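Esterase (Staphylococcus aureus subsp. aureus USA300_TCH1516, PDB 3D7R) is a putative esterase of the alpha/beta-hydrolase fold that probably hydrolyses ester bonds in a substrate not yet identified. Local coordinates at residues 42-45 / 46-50; 54-57 / 58-62; 223-226 / 227-231. All blocks are in the same frame, centred on the assembly; numbering follows the deposited sequence.

Overall arrangement
The three contacts are local, each within one continuous stretch, and they follow in series along the chain. Contacts 1 and 2 share helix 46-61, contact 1 at its N-terminal end and contact 2 at its C-terminal end, with centres about 17 Å apart. Contact 3 starts helix 225-236, far later in sequence but only about 10 Å from contact 1, centre to centre. There the two helix starts touch: Phe43 CD2 lies 3.6 Å from Gly227 CA, and Asn45 O 3.6 Å from Phe226 CE2. Contact 2 keeps about 7 Å from contact 3 at the nearest atoms. The start of helix 46-61, with the loop before it, thus packs on the start of helix 225-236.

Contact 1: 42-45 / 46-50; sequences MFKN and DQDVE
Lys44 and Asp48 meet through a single carboxylate oxygen, gripped twice. Asp48 OD2 accepts from Lys44 N at 2.9 Å, on the anti side and 20° out of the carboxylate plane, and from Lys44 NZ at 2.8 Å through its syn lone pair, the latter a salt bridge. Bends at chi3 and chi4 curl the lysine chain so that NZ comes to Asp48 OD2. The other oxygen, Asp48 OD1, pairs with Arg51, one turn on, and the carboxylate is held at both oxygens. Asn45 takes the N-cap position. With CG set between its backbone N and carbonyl carbon (chi1 53°), OD1 reaches Asp48 N at 2.9 Å, almost straight along the amide C=O. The Gln47 chain bends at chi2 and folds back, so that OE1 lies 3.5 Å from Asn45 CG, the two amide planes 65° apart. On the apolar side Phe43 turns toward the helix; its CD2 touches Val49 CG2 at 3.7 Å, the two side chains crossing at about a right angle, and Val49 CA lies over one ring face. Phe52 and Phe226 add to this cluster, Phe226 coming from helix 225-236. Together these residues form a helix N-terminus: Phe43, just before the helix start, makes a plain apolar contact with Val49, and an asparagine N-cap opens helix 46-61.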
loop_
_atom_site.group_PDB
_atom_site.type_symbol
_atom_site.label_atom_id
_atom_site.label_comp_id
_atom_site.label_asym_id
_atom_site.label_seq_id
_atom_site.Cartn_x
_atom_site.Cartn_y
_atom_site.Cartn_z
HETATM N N MSE A 42 2.677 12.941 -12.642
HETATM C CA MSE A 42 3.469 14.164 -12.785
HETATM C C MSE A 42 2.666 15.200 -13.569
HETATM O O MSE A 42 3.079 15.609 -14.658
HETATM C CB MSE A 42 4.796 13.871 -13.504
HETATM C CG MSE A 42 5.728 12.931 -12.750
HETATM SE SE MSE A 42 5.950 13.441 -10.866
HETATM C CE MSE A 42 7.692 12.669 -10.599
ATOM N N PHE A 43 1.524 15.628 -13.023
ATOM C CA PHE A 43 0.606 16.514 -13.773
ATOM C C PHE A 43 1.160 17.924 -13.876
ATOM O O PHE A 43 1.717 18.431 -12.903
ATOM C CB PHE A 43 -0.778 16.580 -13.126
ATOM C CG PHE A 43 -1.381 15.240 -12.837
ATOM C CD1 PHE A 43 -1.549 14.310 -13.843
ATOM C CD2 PHE A 43 -1.781 14.916 -11.542
ATOM C CE1 PHE A 43 -2.129 13.074 -13.580
ATOM C CE2 PHE A 43 -2.359 13.670 -11.255
ATOM C CZ PHE A 43 -2.513 12.749 -12.269
ATOM N N LYS A 44 0.997 18.549 -15.039
ATOM C CA LYS A 44 1.522 19.917 -15.261
ATOM C C LYS A 44 0.599 20.976 -14.679
ATOM O O LYS A 44 1.048 22.024 -14.212
ATOM C CB LYS A 44 1.702 20.187 -16.753
ATOM C CG LYS A 44 2.831 19.424 -17.410
ATOM C CD LYS A 44 3.092 19.884 -18.846
ATOM C CE LYS A 44 1.969 19.513 -19.789
ATOM N NZ LYS A 44 1.599 18.066 -19.681
ATOM N N ASN A 45 -0.700 20.677 -14.697
ATOM C CA ASN A 45 -1.739 21.679 -14.471
ATOM C C ASN A 45 -3.117 21.029 -14.253
ATOM O O ASN A 45 -3.237 19.800 -14.233
ATOM C CB ASN A 45 -1.783 22.649 -15.663
ATOM C CG ASN A 45 -1.912 21.929 -17.007
ATOM O OD1 ASN A 45 -2.599 20.912 -17.122
ATOM N ND2 ASN A 45 -1.251 22.465 -18.032
ATOM N N ASP A 46 -4.148 21.859 -14.096
ATOM C CA ASP A 46 -5.490 21.359 -13.834
ATOM C C ASP A 46 -5.997 20.515 -14.991
ATOM O O ASP A 46 -6.683 19.512 -14.791
ATOM C CB ASP A 46 -6.449 22.507 -13.500
ATOM C CG ASP A 46 -6.292 22.994 -12.052
ATOM O OD1 ASP A 46 -5.525 22.378 -11.270
ATOM O OD2 ASP A 46 -6.938 24.004 -11.686
ATOM N N GLN A 47 -5.611 20.902 -16.196
ATOM C CA GLN A 47 -6.058 20.253 -17.411
ATOM C C GLN A 47 -5.576 18.782 -17.459
ATOM O O GLN A 47 -6.355 17.886 -17.797
ATOM C CB GLN A 47 -5.564 21.057 -18.626
ATOM C CG GLN A 47 -6.210 22.462 -18.833
ATOM C CD GLN A 47 -6.042 23.475 -17.664
ATOM O OE1 GLN A 47 -4.933 23.708 -17.141
ATOM N NE2 GLN A 47 -7.166 24.094 -17.274
ATOM N N ASP A 48 -4.313 18.540 -17.093
ATOM C CA ASP A 48 -3.765 17.179 -16.950
ATOM C C ASP A 48 -4.511 16.380 -15.890
ATOM O O ASP A 48 -4.742 15.180 -16.058
ATOM C CB ASP A 48 -2.280 17.202 -16.563
ATOM C CG ASP A 48 -1.353 17.476 -17.742
ATOM O OD1 ASP A 48 -1.826 17.532 -18.897
ATOM O OD2 ASP A 48 -0.128 17.636 -17.502
ATOM N N VAL A 49 -4.878 17.045 -14.796
ATOM C CA VAL A 49 -5.628 16.405 -13.697
ATOM C C VAL A 49 -7.010 15.949 -14.186
ATOM O O VAL A 49 -7.405 14.793 -13.952
ATOM C CB VAL A 49 -5.717 17.339 -12.436
ATOM C CG1 VAL A 49 -6.598 16.751 -11.346
ATOM C CG2 VAL A 49 -4.319 17.587 -11.874
ATOM N N GLU A 50 -7.721 16.840 -14.872
ATOM C CA GLU A 50 -9.041 16.524 -15.438
ATOM C C GLU A 50 -8.964 15.342 -16.401
ATOM O O GLU A 50 -9.756 14.403 -16.286
ATOM C CB GLU A 50 -9.669 17.726 -16.159
ATOM C CG GLU A 50 -9.980 18.942 -15.280
ATOM C CD GLU A 50 -10.487 20.154 -16.101
ATOM O OE1 GLU A 50 -11.221 19.951 -17.099
ATOM O OE2 GLU A 50 -10.151 21.312 -15.747
#

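Contact 2: 54-57 / 58-62; sequences YKRE and IENRK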
loop_
_atom_site.group_PDB
_atom_site.type_symbol
_atom_site.label_atom_id
_atom_site.label_comp_id
_atom_site.label_asym_id
_atom_site.label_seq_id
_atom_site.Cartn_x
_atom_site.Cartn_y
_atom_site.Cartn_z
ATOM N N TYR A 54 -10.841 11.778 -16.015
ATOM C CA TYR A 54 -11.654 11.275 -17.124
ATOM C C TYR A 54 -11.237 9.842 -17.518
ATOM O O TYR A 54 -12.079 8.931 -17.576
ATOM C CB TYR A 54 -11.550 12.200 -18.346
ATOM C CG TYR A 54 -12.289 11.655 -19.559
ATOM C CD1 TYR A 54 -13.633 11.968 -19.770
ATOM C CD2 TYR A 54 -11.648 10.840 -20.495
ATOM C CE1 TYR A 54 -14.325 11.488 -20.881
ATOM C CE2 TYR A 54 -12.337 10.345 -21.616
ATOM C CZ TYR A 54 -13.675 10.681 -21.794
ATOM O OH TYR A 54 -14.389 10.211 -22.884
ATOM N N LYS A 55 -9.945 9.656 -17.778
ATOM C CA LYS A 55 -9.388 8.334 -18.108
ATOM C C LYS A 55 -9.632 7.295 -17.001
ATOM O O LYS A 55 -10.053 6.168 -17.276
ATOM C CB LYS A 55 -7.874 8.444 -18.382
ATOM C CG LYS A 55 -7.264 7.157 -18.930
ATOM C CD LYS A 55 -5.807 7.347 -19.373
ATOM C CE LYS A 55 -5.305 6.112 -20.133
ATOM N NZ LYS A 55 -5.242 4.886 -19.275
ATOM N N ARG A 56 -9.366 7.673 -15.751
ATOM C CA ARG A 56 -9.469 6.697 -14.652
ATOM C C ARG A 56 -10.924 6.279 -14.399
ATOM O O ARG A 56 -11.203 5.131 -14.094
ATOM C CB ARG A 56 -8.837 7.228 -13.354
ATOM C CG ARG A 56 -7.314 7.509 -13.398
ATOM C CD ARG A 56 -6.506 6.381 -14.055
ATOM N NE ARG A 56 -6.900 5.062 -13.553
ATOM C CZ ARG A 56 -6.668 3.920 -14.201
ATOM N NH1 ARG A 56 -6.003 3.948 -15.351
ATOM N NH2 ARG A 56 -7.077 2.752 -13.692
ATOM N N GLU A 57 -11.859 7.213 -14.530
ATOM C CA GLU A 57 -13.268 6.844 -14.367
ATOM C C GLU A 57 -13.633 5.643 -15.266
ATOM O O GLU A 57 -14.275 4.689 -14.813
ATOM C CB GLU A 57 -14.199 8.021 -14.670
ATOM C CG GLU A 57 -15.662 7.717 -14.335
ATOM C CD GLU A 57 -16.588 8.889 -14.595
ATOM O OE1 GLU A 57 -16.119 9.951 -15.098
ATOM O OE2 GLU A 57 -17.795 8.747 -14.294
ATOM N N ILE A 58 -13.209 5.726 -16.527
ATOM C CA ILE A 58 -13.496 4.732 -17.570
ATOM C C ILE A 58 -12.722 3.439 -17.333
ATOM O O ILE A 58 -13.306 2.342 -17.366
ATOM C CB ILE A 58 -13.145 5.296 -18.986
ATOM C CG1 ILE A 58 -14.119 6.415 -19.370
ATOM C CG2 ILE A 58 -13.177 4.199 -20.052
ATOM C CD1 ILE A 58 -13.702 7.172 -20.675
ATOM N N GLU A 59 -11.421 3.572 -17.065
ATOM C CA GLU A 59 -10.563 2.409 -16.874
ATOM C C GLU A 59 -10.919 1.640 -15.619
ATOM O O GLU A 59 -10.859 0.416 -15.615
ATOM C CB GLU A 59 -9.074 2.805 -16.851
ATOM C CG GLU A 59 -8.536 3.304 -18.218
ATOM C CD GLU A 59 -8.775 2.315 -19.352
ATOM O OE1 GLU A 59 -8.569 1.094 -19.155
ATOM O OE2 GLU A 59 -9.166 2.768 -20.449
ATOM N N ASN A 60 -11.276 2.351 -14.551
ATOM C CA ASN A 60 -11.534 1.694 -13.270
ATOM C C ASN A 60 -12.785 0.818 -13.262
ATOM O O ASN A 60 -12.892 -0.072 -12.425
ATOM C CB ASN A 60 -11.605 2.714 -12.123
ATOM C CG ASN A 60 -10.236 3.263 -11.737
ATOM O OD1 ASN A 60 -9.193 2.664 -12.040
ATOM N ND2 ASN A 60 -10.232 4.415 -11.079
ATOM N N ARG A 61 -13.734 1.092 -14.157
ATOM C CA ARG A 61 -14.979 0.307 -14.231
ATOM C C ARG A 61 -14.764 -1.066 -14.852
ATOM O O ARG A 61 -15.553 -1.989 -14.622
ATOM C CB ARG A 61 -16.088 1.044 -14.998
ATOM C CG ARG A 61 -16.569 2.303 -14.328
ATOM C CD ARG A 61 -17.984 2.652 -14.743
ATOM N NE ARG A 61 -18.383 3.949 -14.204
ATOM C CZ ARG A 61 -18.397 5.100 -14.879
ATOM N NH1 ARG A 61 -18.040 5.158 -16.163
ATOM N NH2 ARG A 61 -18.784 6.210 -14.258
ATOM N N LYS A 62 -13.696 -1.197 -15.640
ATOM C CA LYS A 62 -13.421 -2.443 -16.364
ATOM C C LYS A 62 -12.941 -3.537 -15.405
ATOM O O LYS A 62 -12.281 -3.249 -14.406
ATOM C CB LYS A 62 -12.378 -2.207 -17.463
ATOM C CG LYS A 62 -12.869 -1.249 -18.528
ATOM C CD LYS A 62 -11.761 -0.782 -19.414
ATOM C CE LYS A 62 -12.338 0.031 -20.563
ATOM N NZ LYS A 62 -11.260 0.592 -21.427
#
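The backbone runs as regular alpha-helix, Glu59 N giving its hydrogen to Lys55 O at 2.9 Å and Asn60 N to Arg56 O at 2.8 Å. Three i to i+4 side-chain pairs spread round it. Arg56, bent at chi2 (-46°) and chi3 (-47°), folds toward Asn60, and NH2 reaches OD1 at 2.7 Å from above the amide plane, 35° out of it; Glu59 CB lies over one face of the same guanidinium. Arg56 NE and Asn60 ND2 both bond to the carbonyl of Ala108, which ties this side of the helix to a loop. Glu57 and Arg61 run side by side, pointing the same way, and close a salt bridge at 2.7 Å between OE2 and NH2; its hydrogen bond is weak. Glu57 CG lies over a face of that guanidinium, whose NE pairs with Glu140. Ile58 extends its CD1 to within 3.6 Å of Tyr54 CE2, near the hydroxyl end of the ring. Lys62 NZ returns to Glu59 OE2, three residues back, in a salt bridge of 3.2 Å. Side chains four residues apart thus pair along one alpha-helix, the later part of helix 46-61, with its Arg56 and Asn60 side against the loop at Ala108.

Contact 3: 223-226 / 227-231; sequences LSQF and GVNEI
Phe226 and Glu230, one turn apart, meet ring face to methylene: Glu230 CG stands 4.0 Å from the ring centroid, over the face and displaced toward the rim, in a CH-pi contact. Phe226 CE1 is the ring atom nearest to it. The Glu230 chain bends at chi2, and the carboxylate plane lies 30° from that of the ring, while OE2 forms a long, weak ion pair with Lys233. Gln225 and Asn229 make the neighbouring pair, their amide planes 61° apart. Asn229 OD1 comes against the aliphatic CG of Gln225 at 3.4 Å, whereas both amide nitrogens, Gln225 NE2 and Asn229 ND2, donate to the carbonyl of Thr206, a shared acceptor that holds the two amides together. Before the helix, Ser224 turns its hydroxyl away from its own backbone N (chi1 166°), which carries OG to Gly227 N at 3.0 Å in a nearly straight N-H...O bond. The carbonyl of the same serine takes Val228 N at 2.9 Å, starting the i to i+4 series. On the buried side Leu223 CD2 approaches Val228 CG2 loosely, at 4.3 Å. Asp46 and Val49 of helix 46-61 touch Phe226, so its ring is shared between two helices. The arrangement is a classical serine N-cap, opening helix 225-236 within the alpha/beta-hydrolase fold.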
loop_
_atom_site.group_PDB
_atom_site.type_symbol
_atom_site.label_atom_id
_atom_site.label_comp_id
_atom_site.label_asym_id
_atom_site.label_seq_id
_atom_site.Cartn_x
_atom_site.Cartn_y
_atom_site.Cartn_z
ATOM N N LEU A 223 6.903 10.585 -7.201
ATOM C CA LEU A 223 5.865 11.346 -6.503
ATOM C C LEU A 223 5.834 12.795 -6.944
ATOM O O LEU A 223 6.862 13.347 -7.312
ATOM C CB LEU A 223 6.057 11.272 -4.986
ATOM C CG LEU A 223 5.869 9.854 -4.432
ATOM C CD1 LEU A 223 6.144 9.849 -2.935
ATOM C CD2 LEU A 223 4.464 9.332 -4.731
ATOM N N SER A 224 4.641 13.391 -6.865
ATOM C CA SER A 224 4.386 14.787 -7.144
ATOM C C SER A 224 3.459 15.315 -6.051
ATOM O O SER A 224 2.389 14.738 -5.832
ATOM C CB SER A 224 3.668 14.881 -8.482
ATOM O OG SER A 224 3.120 16.167 -8.665
ATOM N N GLN A 225 3.859 16.376 -5.345
ATOM C CA GLN A 225 2.969 16.983 -4.344
ATOM C C GLN A 225 1.656 17.376 -5.024
ATOM O O GLN A 225 0.599 17.024 -4.541
ATOM C CB GLN A 225 3.568 18.222 -3.648
ATOM C CG GLN A 225 2.724 18.626 -2.407
ATOM C CD GLN A 225 3.061 19.973 -1.797
ATOM O OE1 GLN A 225 3.710 20.808 -2.419
ATOM N NE2 GLN A 225 2.600 20.196 -0.568
ATOM N N PHE A 226 1.739 18.100 -6.142
ATOM C CA PHE A 226 0.537 18.463 -6.914
ATOM C C PHE A 226 -0.339 17.254 -7.244
ATOM O O PHE A 226 -1.544 17.280 -6.995
ATOM C CB PHE A 226 0.923 19.209 -8.202
ATOM C CG PHE A 226 -0.260 19.692 -9.025
ATOM C CD1 PHE A 226 -1.203 20.577 -8.484
ATOM C CD2 PHE A 226 -0.387 19.310 -10.363
ATOM C CE1 PHE A 226 -2.265 21.041 -9.260
ATOM C CE2 PHE A 226 -1.454 19.757 -11.138
ATOM C CZ PHE A 226 -2.398 20.625 -10.579
ATOM N N GLY A 227 0.256 16.211 -7.827
ATOM C CA GLY A 227 -0.484 14.991 -8.208
ATOM C C GLY A 227 -1.152 14.284 -7.032
ATOM O O GLY A 227 -2.334 13.941 -7.091
ATOM N N VAL A 228 -0.403 14.078 -5.952
ATOM C CA VAL A 228 -0.931 13.419 -4.756
ATOM C C VAL A 228 -2.041 14.278 -4.115
ATOM O O VAL A 228 -3.148 13.772 -3.837
ATOM C CB VAL A 228 0.228 13.055 -3.758
ATOM C CG1 VAL A 228 -0.286 12.609 -2.392
ATOM C CG2 VAL A 228 1.137 11.977 -4.370
ATOM N N ASN A 229 -1.773 15.577 -3.925
ATOM C CA ASN A 229 -2.802 16.497 -3.401
ATOM C C ASN A 229 -4.114 16.392 -4.191
ATOM O O ASN A 229 -5.189 16.155 -3.625
ATOM C CB ASN A 229 -2.325 17.962 -3.435
ATOM C CG ASN A 229 -1.214 18.272 -2.405
ATOM O OD1 ASN A 229 -0.630 19.358 -2.431
ATOM N ND2 ASN A 229 -0.926 17.335 -1.520
ATOM N N GLU A 230 -4.022 16.558 -5.506
ATOM C CA GLU A 230 -5.214 16.624 -6.357
ATOM C C GLU A 230 -5.969 15.298 -6.372
ATOM O O GLU A 230 -7.196 15.258 -6.260
ATOM C CB GLU A 230 -4.838 17.055 -7.777
ATOM C CG GLU A 230 -4.373 18.512 -7.887
ATOM C CD GLU A 230 -5.466 19.512 -7.512
ATOM O OE1 GLU A 230 -6.593 19.444 -8.043
ATOM O OE2 GLU A 230 -5.196 20.368 -6.667
ATOM N N ILE A 231 -5.244 14.199 -6.498
ATOM C CA ILE A 231 -5.915 12.896 -6.505
ATOM C C ILE A 231 -6.582 12.623 -5.152
ATOM O O ILE A 231 -7.744 12.227 -5.094
ATOM C CB ILE A 231 -4.963 11.762 -6.884
ATOM C CG1 ILE A 231 -4.474 11.942 -8.327
ATOM C CG2 ILE A 231 -5.665 10.380 -6.714
ATOM C CD1 ILE A 231 -3.389 10.922 -8.706
#